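Local coordinates for ABC transporter substrate binding protein (Ribose) (Agrobacterium vitis, PDB 5DKV) that binds alpha-D-tagatopyranose and probably serves as the sugar-capturing solute-binding component of an ABC transporter, at residues P66-V71 and A91-T96; T114-I119 and V172-Q177. One frame throughout, in Å; residues are numbered along the deposited sequence.

Contact 1. Residues P66-V71 and A91-T96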
loop_
_atom_site.group_PDB
_atom_site.type_symbol
_atom_site.label_atom_id
_atom_site.label_comp_id
_atom_site.label_asym_id
_atom_site.label_seq_id
_atom_site.Cartn_x
_atom_site.Cartn_y
_atom_site.Cartn_z
ATOM N N PRO A 66 -3.907 7.194 -13.870
ATOM C CA PRO A 66 -2.452 7.017 -13.933
ATOM C C PRO A 66 -1.695 7.731 -12.824
ATOM O O PRO A 66 -0.469 7.634 -12.811
ATOM C CB PRO A 66 -2.092 7.611 -15.294
ATOM C CG PRO A 66 -3.113 8.678 -15.498
ATOM C CD PRO A 66 -4.381 8.190 -14.852
ATOM N N ASP A 67 -2.395 8.454 -11.947
ATOM C CA ASP A 67 -1.786 9.059 -10.764
ATOM C C ASP A 67 -2.687 8.875 -9.536
ATOM O O ASP A 67 -3.906 8.764 -9.655
ATOM C CB ASP A 67 -1.467 10.553 -10.989
ATOM C CG ASP A 67 -2.677 11.384 -11.428
ATOM O OD1 ASP A 67 -3.630 10.831 -12.012
ATOM O OD2 ASP A 67 -2.631 12.621 -11.208
ATOM N N PHE A 68 -2.057 8.806 -8.368
ATOM C CA PHE A 68 -2.730 8.653 -7.072
ATOM C C PHE A 68 -3.259 10.027 -6.698
ATOM O O PHE A 68 -2.538 10.861 -6.137
ATOM C CB PHE A 68 -1.748 8.092 -6.028
ATOM C CG PHE A 68 -2.386 7.615 -4.754
ATOM C CD1 PHE A 68 -2.736 8.506 -3.754
ATOM C CD2 PHE A 68 -2.608 6.273 -4.549
ATOM C CE1 PHE A 68 -3.303 8.054 -2.568
ATOM C CE2 PHE A 68 -3.179 5.812 -3.372
ATOM C CZ PHE A 68 -3.535 6.700 -2.387
ATOM N N ASN A 69 -4.503 10.287 -7.081
ATOM C CA ASN A 69 -5.012 11.640 -7.114
ATOM C C ASN A 69 -6.528 11.629 -7.177
ATOM O O ASN A 69 -7.089 11.101 -8.138
ATOM C CB ASN A 69 -4.386 12.353 -8.332
ATOM C CG ASN A 69 -4.907 13.762 -8.562
ATOM O OD1 ASN A 69 -5.637 14.338 -7.755
ATOM N ND2 ASN A 69 -4.528 14.326 -9.707
ATOM N N PRO A 70 -7.207 12.189 -6.159
ATOM C CA PRO A 70 -8.671 12.145 -6.236
ATOM C C PRO A 70 -9.277 12.902 -7.411
ATOM O O PRO A 70 -10.388 12.569 -7.812
ATOM C CB PRO A 70 -9.114 12.767 -4.903
ATOM C CG PRO A 70 -7.980 13.647 -4.506
ATOM C CD PRO A 70 -6.747 12.895 -4.946
ATOM N N VAL A 71 -8.581 13.897 -7.950
ATOM C CA VAL A 71 -9.130 14.656 -9.060
ATOM C C VAL A 71 -9.299 13.750 -10.286
ATOM O O VAL A 71 -10.301 13.856 -11.003
ATOM C CB VAL A 71 -8.239 15.869 -9.388
ATOM C CG1 VAL A 71 -8.727 16.641 -10.629
ATOM C CG2 VAL A 71 -8.159 16.831 -8.181
ATOM N N ALA A 91 -9.679 1.510 -3.966
ATOM C CA ALA A 91 -8.676 2.065 -3.093
ATOM C C ALA A 91 -8.762 3.606 -3.175
ATOM O O ALA A 91 -8.169 4.222 -4.084
ATOM C CB ALA A 91 -7.283 1.578 -3.484
ATOM N N PRO A 92 -9.552 4.233 -2.284
ATOM C CA PRO A 92 -9.768 5.688 -2.393
ATOM C C PRO A 92 -8.482 6.443 -2.199
ATOM O O PRO A 92 -7.716 6.087 -1.316
ATOM C CB PRO A 92 -10.757 6.000 -1.263
ATOM C CG PRO A 92 -10.541 4.866 -0.248
ATOM C CD PRO A 92 -10.243 3.660 -1.110
ATOM N N THR A 93 -8.254 7.458 -3.022
ATOM C CA THR A 93 -7.031 8.231 -2.952
ATOM C C THR A 93 -7.103 9.410 -1.998
ATOM O O THR A 93 -6.161 10.182 -1.908
ATOM C CB THR A 93 -6.639 8.761 -4.358
ATOM O OG1 THR A 93 -7.779 9.376 -4.975
ATOM C CG2 THR A 93 -6.135 7.628 -5.220
ATOM N N ASP A 94 -8.218 9.560 -1.292
ATOM C CA ASP A 94 -8.340 10.605 -0.289
ATOM C C ASP A 94 -9.412 10.177 0.691
ATOM O O ASP A 94 -10.465 9.707 0.271
ATOM C CB ASP A 94 -8.701 11.937 -0.932
ATOM C CG ASP A 94 -8.567 13.095 0.026
ATOM O OD1 ASP A 94 -7.523 13.773 -0.034
ATOM O OD2 ASP A 94 -9.502 13.320 0.832
ATOM N N THR A 95 -9.166 10.356 1.985
ATOM C CA THR A 95 -10.099 9.866 2.994
ATOM C C THR A 95 -11.387 10.690 3.078
ATOM O O THR A 95 -12.394 10.190 3.580
ATOM C CB THR A 95 -9.442 9.820 4.394
ATOM O OG1 THR A 95 -9.160 11.151 4.867
ATOM C CG2 THR A 95 -8.156 9.001 4.352
ATOM N N THR A 96 -11.340 11.941 2.612
ATOM C CA THR A 96 -12.502 12.833 2.665
ATOM C C THR A 96 -13.091 13.095 1.289
ATOM O O THR A 96 -14.314 13.120 1.134
ATOM C CB THR A 96 -12.148 14.190 3.322
ATOM O OG1 THR A 96 -11.093 14.815 2.586
ATOM C CG2 THR A 96 -11.692 13.980 4.717
#
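F68, N69 and P70, leading into helix 70-81, meet T93 and D94 in the loop after strand 87-90; the two loops lie on the cleft side of one Rossmann-like lobe of a type I periplasmic binding protein. In the first segment D67 OD2 takes a nearly straight bond from N69 ND2 (3.0 Å, 167°), arriving from above the carboxylate plane, while OD1 reaches on to T72. Next comes F68. With CG anti to the backbone N (chi1 -167°), the ring swings over T93 and sets one face on its methyl. T93 CG2 sits 3.6 Å from the centroid of the F68 ring and only 4° off the normal, a well-centred CH-pi contact. The same ring passes T93 O at CE1, and the F68 side chain also touches Y42, its nearest atom lying about 4 Å from the bound tagatose. N69 is the N-cap of helix 70-81: N69 OD1 accepts from V71 N at 3.0 Å, from above the carbonyl plane. Since ND2 of the same amide is held by D67, the cap is gripped at both ends and its rotation fixed. P70 then opens the helix. T93 OG1 lies just 3.1 Å from P70 N, but this is packing, because the proline nitrogen carries no hydrogen; that hydroxyl is instead hydrogen-bonded to OE1 of Q73, one turn into the helix, and the NE2 of Q73 in turn bonds A91 O. Farther out, the proline ring leans on D94, P70 CG to D94 CB being 4.0 Å. D94 points its carboxylate along its own loop in an Asx turn, where D94 OD2 collects T96 N at 2.9 Å and T96 OG1 at 2.8 Å.

Contact 2. Residues T114-I119 and V172-Q177. With T6T (alpha-D-tagatopyranose), chain E.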
loop_
_atom_site.group_PDB
_atom_site.type_symbol
_atom_site.label_atom_id
_atom_site.label_comp_id
_atom_site.label_asym_id
_atom_site.label_seq_id
_atom_site.Cartn_x
_atom_site.Cartn_y
_atom_site.Cartn_z
ATOM N N THR A 114 -13.657 -1.000 0.561
ATOM C CA THR A 114 -12.411 -0.299 0.244
ATOM C C THR A 114 -11.239 -1.253 0.551
ATOM O O THR A 114 -11.223 -2.019 1.525
ATOM C CB THR A 114 -12.259 1.080 0.956
ATOM O OG1 THR A 114 -12.003 0.921 2.355
ATOM C CG2 THR A 114 -13.501 1.920 0.766
ATOM N N VAL A 115 -10.307 -1.250 -0.380
ATOM C CA VAL A 115 -9.122 -2.082 -0.334
ATOM C C VAL A 115 -7.923 -1.155 -0.242
ATOM O O VAL A 115 -7.889 -0.112 -0.898
ATOM C CB VAL A 115 -9.015 -3.020 -1.581
ATOM C CG1 VAL A 115 -10.088 -4.119 -1.527
ATOM C CG2 VAL A 115 -9.133 -2.247 -2.915
ATOM N N ASP A 116 -6.957 -1.541 0.598
ATOM C CA ASP A 116 -5.697 -0.806 0.838
ATOM C C ASP A 116 -5.901 0.443 1.695
ATOM O O ASP A 116 -5.421 0.513 2.837
ATOM C CB ASP A 116 -5.013 -0.447 -0.487
ATOM C CG ASP A 116 -3.673 0.214 -0.283
ATOM O OD1 ASP A 116 -2.912 -0.232 0.615
ATOM O OD2 ASP A 116 -3.384 1.165 -1.051
ATOM N N THR A 117 -6.638 1.402 1.147
ATOM C CA THR A 117 -6.935 2.672 1.790
ATOM C C THR A 117 -8.403 2.744 2.208
ATOM O O THR A 117 -9.203 1.898 1.802
ATOM C CB THR A 117 -6.648 3.823 0.844
ATOM O OG1 THR A 117 -7.366 3.587 -0.376
ATOM C CG2 THR A 117 -5.157 3.912 0.566
ATOM N N PHE A 118 -8.750 3.757 3.002
ATOM C CA PHE A 118 -10.110 3.905 3.494
ATOM C C PHE A 118 -10.654 5.310 3.318
ATOM O O PHE A 118 -9.916 6.245 2.998
ATOM C CB PHE A 118 -10.202 3.483 4.976
ATOM C CG PHE A 118 -9.347 4.298 5.954
ATOM C CD1 PHE A 118 -9.734 5.559 6.358
ATOM C CD2 PHE A 118 -8.225 3.732 6.547
ATOM C CE1 PHE A 118 -8.975 6.285 7.281
ATOM C CE2 PHE A 118 -7.478 4.442 7.496
ATOM C CZ PHE A 118 -7.864 5.725 7.844
ATOM N N ILE A 119 -11.973 5.423 3.430
ATOM C CA ILE A 119 -12.632 6.716 3.625
ATOM C C ILE A 119 -13.152 6.816 5.059
ATOM O O ILE A 119 -13.242 5.819 5.775
ATOM C CB ILE A 119 -13.794 6.955 2.629
ATOM C CG1 ILE A 119 -14.853 5.861 2.736
ATOM C CG2 ILE A 119 -13.233 7.051 1.213
ATOM C CD1 ILE A 119 -16.156 6.225 2.100
ATOM N N VAL A 172 -2.403 10.585 3.165
ATOM C CA VAL A 172 -2.627 9.290 2.548
ATOM C C VAL A 172 -2.764 8.292 3.688
ATOM O O VAL A 172 -1.870 8.190 4.493
ATOM C CB VAL A 172 -1.473 8.871 1.621
ATOM C CG1 VAL A 172 -1.725 7.467 1.057
ATOM C CG2 VAL A 172 -1.284 9.909 0.508
ATOM N N SER A 173 -3.887 7.580 3.775
ATOM C CA SER A 173 -4.211 6.884 5.017
ATOM C C SER A 173 -3.163 5.819 5.377
ATOM O O SER A 173 -2.758 5.696 6.521
ATOM C CB SER A 173 -5.602 6.251 4.929
ATOM O OG SER A 173 -5.643 5.096 4.099
ATOM N N THR A 174 -2.736 5.079 4.387
ATOM C CA THR A 174 -1.812 3.964 4.598
ATOM C C THR A 174 -0.423 4.453 5.018
ATOM O O THR A 174 0.147 3.979 5.998
ATOM C CB THR A 174 -1.658 3.152 3.333
ATOM O OG1 THR A 174 -1.420 4.064 2.261
ATOM C CG2 THR A 174 -2.929 2.325 3.053
ATOM N N THR A 175 0.134 5.373 4.240
ATOM C CA THR A 175 1.477 5.850 4.515
ATOM C C THR A 175 1.528 6.789 5.728
ATOM O O THR A 175 2.556 6.866 6.394
ATOM C CB THR A 175 2.065 6.529 3.285
ATOM O OG1 THR A 175 1.205 7.593 2.880
ATOM C CG2 THR A 175 2.235 5.520 2.133
ATOM N N ASP A 176 0.421 7.464 6.045
ATOM C CA ASP A 176 0.309 8.179 7.322
ATOM C C ASP A 176 0.462 7.186 8.480
ATOM O O ASP A 176 1.180 7.439 9.446
ATOM C CB ASP A 176 -1.049 8.893 7.444
ATOM C CG ASP A 176 -1.079 10.256 6.777
ATOM O OD1 ASP A 176 -0.046 10.709 6.231
ATOM O OD2 ASP A 176 -2.168 10.877 6.812
ATOM N N GLN A 177 -0.206 6.035 8.371
ATOM C CA GLN A 177 -0.176 5.041 9.434
ATOM C C GLN A 177 1.229 4.437 9.545
ATOM O O GLN A 177 1.710 4.189 10.648
ATOM C CB GLN A 177 -1.219 3.951 9.195
ATOM C CG GLN A 177 -2.615 4.392 9.586
ATOM C CD GLN A 177 -3.649 3.327 9.308
ATOM O OE1 GLN A 177 -3.604 2.685 8.269
ATOM N NE2 GLN A 177 -4.547 3.093 10.270
HETATM O O3 T6T E . 2.264 1.068 -0.770
HETATM C C3 T6T E . 1.242 0.808 -1.723
HETATM C C4 T6T E . -0.061 1.114 -1.121
HETATM O O4 T6T E . -0.277 0.229 0.040
HETATM C C5 T6T E . -0.130 2.524 -0.726
HETATM O O5 T6T E . -1.438 2.875 -0.244
HETATM C C6 T6T E . 0.106 3.454 -1.904
HETATM O O6 T6T E . 1.380 3.121 -2.531
HETATM C C2 T6T E . 1.436 1.730 -2.942
HETATM O O2 T6T E . 0.419 1.425 -3.867
HETATM C C1 T6T E . 2.766 1.646 -3.579
HETATM O O1 T6T E . 3.042 0.367 -4.054
#
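D116 holds its CG anti to the backbone N (chi1 -176°) and T174 tucks OG1 between its N and carbonyl carbon (chi1 48°); in these rotamers both the carboxylate and the hydroxyl reach the tagatose. The D116 carboxylate spans two neighbouring sugar hydroxyls, OD1 accepting from O4 and OD2 from O5, each at 2.7 Å. T174 OG1 donates to that same O5 at 2.8 Å, which leaves O5 giving to one segment and receiving from the other. Behind the sugar the fit is tight: T174 CG2 comes within 3.1 Å of D116 O, a carbonyl also bonded to Y137 OH, and the methyl T117 CG2 lies 3.7 Å from T174 CG2. Farther from the ligand, S173 CB rests over one face of the F118 ring, 3.8 Å from the centroid and offset toward the rim. Q177 NE2 lies at the ring's edge, and Y137 makes an edge-to-face stack with F118. With D39, R178, N228, D254 and Q274 also bonding to the sugar, the arrangement is consistent with the closed, ligand-bound cleft of a type I sugar-binding protein, a loop after a strand of one lobe facing the N-terminal end of helix 173-186 from the other.

Overall arrangement
The two contacts lie in series along the chain, contact 1 closing before contact 2 opens, with centres about 10 Å apart. Their shared ground is the first lobe, where strands 87-90 and 112-115 are parallel neighbours in the sheet and the loops after them run side by side. T117 OG1 is 2.7 Å from P92 O, a probable hydrogen bond, while T95 CG2 packs on F118 O. Contact 1 stays within that lobe, joining the start of helix 70-81 to the cleft rim, with F68 near the sugar. Contact 2 crosses to helix 173-186 of the second lobe, D116 and T174 holding the tagatose from the two lobes.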